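Local coordinates for peptide ABC transporter, peptide-binding protein (Thermus thermophilus, PDB 2D5W) that binds oligopeptides, probably delivering them to an ABC transporter for uptake, at residues L332-R337 and K375-L380. Sequence-based numbering, arbitrary orientation.
Sequences LHALNR and KKAEAL
The extended side chain of Lys376 lies across one face of the His333 imidazole, a CH-pi contact in which CD stands 4.1 Å from the ring centroid and 24° off the ring normal. CD sits toward the rim, 3.8 Å from CE1 of His333, while CB of Lys376 lies over the same face on its CG-CD2 side, 4.0 Å from CD2 of His333. His333 has CG anti to its carbonyl carbon (chi1 -84°), which turns the imidazole toward helix 374-383. From the next turn of that helix Leu380 reaches the ring's edge, its CD1 near the ring plane and 4.1 Å from CD2 of His333. Small side chains suit the backbone side: Ala377 CB meets His333 CB at 4.1 Å and Ala334 CB at 4.2 Å. The contact thus packs the end of helix 325-333 against helix 374-383, within the family 5 solute-binding region and about 30 Å from the chain's centre.

Glu371 serves both polar partners: its backbone carbonyl oxygen accepts a hydrogen bond from His333 ND1, while its carboxylate forms a salt bridge with Lys376 NZ. Without the imidazole, as with an alanine here, the Lys376 methylenes would probably lose the flat surface they lie on, and the backbone oxygen of Glu371 its side-chain partner. No hydrogen bond joins the two segments directly; Glu371 takes up the polar ends and thereby probably helps fix both the ring's rotation and the lysine's course over it.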
ATOM      1  N   LEU A 332      16.295 -14.260  11.672  1.00  9.43           N
ATOM      2  CA  LEU A 332      16.923 -13.031  11.198  1.00  9.49           C
ATOM      3  C   LEU A 332      18.449 -13.113  11.245  1.00  9.84           C
ATOM      4  O   LEU A 332      19.128 -12.604  10.348  1.00 10.10           O
ATOM      5  CB  LEU A 332      16.421 -11.818  11.991  1.00  9.84           C
ATOM      6  CG  LEU A 332      16.778 -10.450  11.385  1.00  9.09           C
ATOM      7  CD1 LEU A 332      16.331 -10.391   9.926  1.00 10.84           C
ATOM      8  CD2 LEU A 332      16.125  -9.336  12.191  1.00 10.36           C
ATOM      9  N   HIS A 333      18.991 -13.745  12.286  1.00 10.07           N
ATOM     10  CA  HIS A 333      20.443 -13.901  12.400  1.00 10.55           C
ATOM     11  C   HIS A 333      20.973 -14.783  11.267  1.00 10.39           C
ATOM     12  O   HIS A 333      22.164 -14.743  10.945  1.00 11.53           O
ATOM     13  CB  HIS A 333      20.832 -14.546  13.739  1.00 11.35           C
ATOM     14  CG  HIS A 333      20.939 -13.581  14.880  1.00 11.41           C
ATOM     15  ND1 HIS A 333      21.749 -12.466  14.844  1.00 12.40           N
ATOM     16  CD2 HIS A 333      20.381 -13.599  16.115  1.00 11.82           C
ATOM     17  CE1 HIS A 333      21.686 -11.840  16.008  1.00 12.28           C
ATOM     18  NE2 HIS A 333      20.864 -12.510  16.796  1.00 12.89           N
ATOM     19  N   ALA A 334      20.091 -15.582  10.670  1.00  9.48           N
ATOM     20  CA  ALA A 334      20.480 -16.469   9.578  1.00 10.38           C
ATOM     21  C   ALA A 334      20.290 -15.840   8.200  1.00 10.75           C
ATOM     22  O   ALA A 334      20.624 -16.451   7.189  1.00 11.78           O
ATOM     23  CB  ALA A 334      19.702 -17.775   9.668  1.00 10.92           C
ATOM     24  N   LEU A 335      19.736 -14.630   8.158  1.00 10.37           N
ATOM     25  CA  LEU A 335      19.533 -13.929   6.892  1.00  9.99           C
ATOM     26  C   LEU A 335      20.692 -12.955   6.709  1.00 10.04           C
ATOM     27  O   LEU A 335      20.833 -11.996   7.468  1.00 10.74           O
ATOM     28  CB  LEU A 335      18.205 -13.163   6.902  1.00 10.18           C
ATOM     29  CG  LEU A 335      16.940 -13.980   7.193  1.00  9.80           C
ATOM     30  CD1 LEU A 335      15.714 -13.113   6.946  1.00 11.01           C
ATOM     31  CD2 LEU A 335      16.892 -15.218   6.306  1.00 10.59           C
ATOM     32  N   ASN A 336      21.535 -13.204   5.713  1.00  9.71           N
ATOM     33  CA  ASN A 336      22.675 -12.331   5.477  1.00 10.36           C
ATOM     34  C   ASN A 336      22.219 -11.112   4.692  1.00  9.67           C
ATOM     35  O   ASN A 336      22.521 -10.958   3.507  1.00 10.42           O
ATOM     36  CB  ASN A 336      23.769 -13.074   4.715  1.00 11.53           C
ATOM     37  CG  ASN A 336      25.052 -12.282   4.641  1.00 11.64           C
ATOM     38  OD1 ASN A 336      25.139 -11.172   5.169  1.00 12.03           O
ATOM     39  ND2 ASN A 336      26.059 -12.847   3.988  1.00 13.68           N
ATOM     40  N   ARG A 337      21.491 -10.238   5.378  1.00  9.66           N
ATOM     41  CA  ARG A 337      20.950  -9.035   4.765  1.00 10.14           C
ATOM     42  C   ARG A 337      22.015  -8.065   4.275  1.00 10.16           C
ATOM     43  O   ARG A 337      21.899  -7.512   3.180  1.00 10.40           O
ATOM     44  CB  ARG A 337      20.006  -8.338   5.750  1.00  9.96           C
ATOM     45  CG  ARG A 337      18.806  -9.194   6.140  1.00  9.91           C
ATOM     46  CD  ARG A 337      17.963  -8.511   7.196  1.00 10.12           C
ATOM     47  NE  ARG A 337      18.700  -8.361   8.446  1.00  9.58           N
ATOM     48  CZ  ARG A 337      18.413  -7.464   9.383  1.00  9.46           C
ATOM     49  NH1 ARG A 337      19.142  -7.402  10.486  1.00 10.02           N
ATOM     50  NH2 ARG A 337      17.400  -6.623   9.218  1.00  9.68           N
ATOM     51  N   LYS A 375      25.888 -18.953  14.128  1.00 14.71           N
ATOM     52  CA  LYS A 375      26.121 -19.547  15.439  1.00 15.85           C
ATOM     53  C   LYS A 375      25.045 -19.101  16.423  1.00 15.08           C
ATOM     54  O   LYS A 375      24.526 -19.909  17.196  1.00 14.83           O
ATOM     55  CB  LYS A 375      27.502 -19.156  15.971  1.00 18.15           C
ATOM     56  CG  LYS A 375      28.658 -19.762  15.193  1.00 23.67           C
ATOM     57  CD  LYS A 375      30.002 -19.353  15.781  1.00 26.96           C
ATOM     58  CE  LYS A 375      30.149 -19.819  17.223  1.00 29.34           C
ATOM     59  NZ  LYS A 375      30.061 -21.301  17.345  1.00 31.44           N
ATOM     60  N   LYS A 376      24.711 -17.814  16.395  1.00 14.74           N
ATOM     61  CA  LYS A 376      23.682 -17.293  17.288  1.00 14.85           C
ATOM     62  C   LYS A 376      22.330 -17.912  16.952  1.00 14.16           C
ATOM     63  O   LYS A 376      21.553 -18.247  17.844  1.00 13.68           O
ATOM     64  CB  LYS A 376      23.596 -15.767  17.190  1.00 15.53           C
ATOM     65  CG  LYS A 376      24.727 -15.040  17.897  1.00 17.56           C
ATOM     66  CD  LYS A 376      24.476 -13.540  17.947  1.00 18.28           C
ATOM     67  CE  LYS A 376      25.554 -12.830  18.750  1.00 19.61           C
ATOM     68  NZ  LYS A 376      25.297 -11.367  18.846  1.00 20.66           N
ATOM     69  N   ALA A 377      22.052 -18.068  15.662  1.00 13.54           N
ATOM     70  CA  ALA A 377      20.792 -18.662  15.229  1.00 12.73           C
ATOM     71  C   ALA A 377      20.693 -20.095  15.743  1.00 12.41           C
ATOM     72  O   ALA A 377      19.665 -20.501  16.281  1.00 13.21           O
ATOM     73  CB  ALA A 377      20.693 -18.641  13.704  1.00 12.88           C
ATOM     74  N   GLU A 378      21.775 -20.851  15.580  1.00 13.10           N
ATOM     75  CA  GLU A 378      21.823 -22.241  16.022  1.00 14.24           C
ATOM     76  C   GLU A 378      21.581 -22.379  17.525  1.00 13.35           C
ATOM     77  O   GLU A 378      20.850 -23.269  17.967  1.00 13.80           O
ATOM     78  CB  GLU A 378      23.178 -22.852  15.657  1.00 16.79           C
ATOM     79  CG  GLU A 378      23.360 -24.299  16.092  1.00 23.50           C
ATOM     80  CD  GLU A 378      24.707 -24.866  15.677  1.00 27.06           C
ATOM     81  OE1 GLU A 378      24.976 -26.046  15.979  1.00 30.37           O
ATOM     82  OE2 GLU A 378      25.495 -24.128  15.047  1.00 30.37           O
ATOM     83  N   ALA A 379      22.198 -21.497  18.307  1.00 13.50           N
ATOM     84  CA  ALA A 379      22.049 -21.526  19.758  1.00 13.23           C
ATOM     85  C   ALA A 379      20.605 -21.263  20.183  1.00 13.85           C
ATOM     86  O   ALA A 379      20.076 -21.939  21.065  1.00 13.61           O
ATOM     87  CB  ALA A 379      22.976 -20.500  20.397  1.00 14.46           C
ATOM     88  N   LEU A 380      19.969 -20.277  19.555  1.00 13.39           N
ATOM     89  CA  LEU A 380      18.585 -19.941  19.875  1.00 13.11           C
ATOM     90  C   LEU A 380      17.648 -21.104  19.577  1.00 12.67           C
ATOM     91  O   LEU A 380      16.781 -21.437  20.383  1.00 12.95           O
ATOM     92  CB  LEU A 380      18.143 -18.711  19.077  1.00 13.44           C
ATOM     93  CG  LEU A 380      18.672 -17.371  19.591  1.00 13.71           C
ATOM     94  CD1 LEU A 380      18.538 -16.307  18.512  1.00 14.43           C
ATOM     95  CD2 LEU A 380      17.911 -16.974  20.848  1.00 16.14           C
TER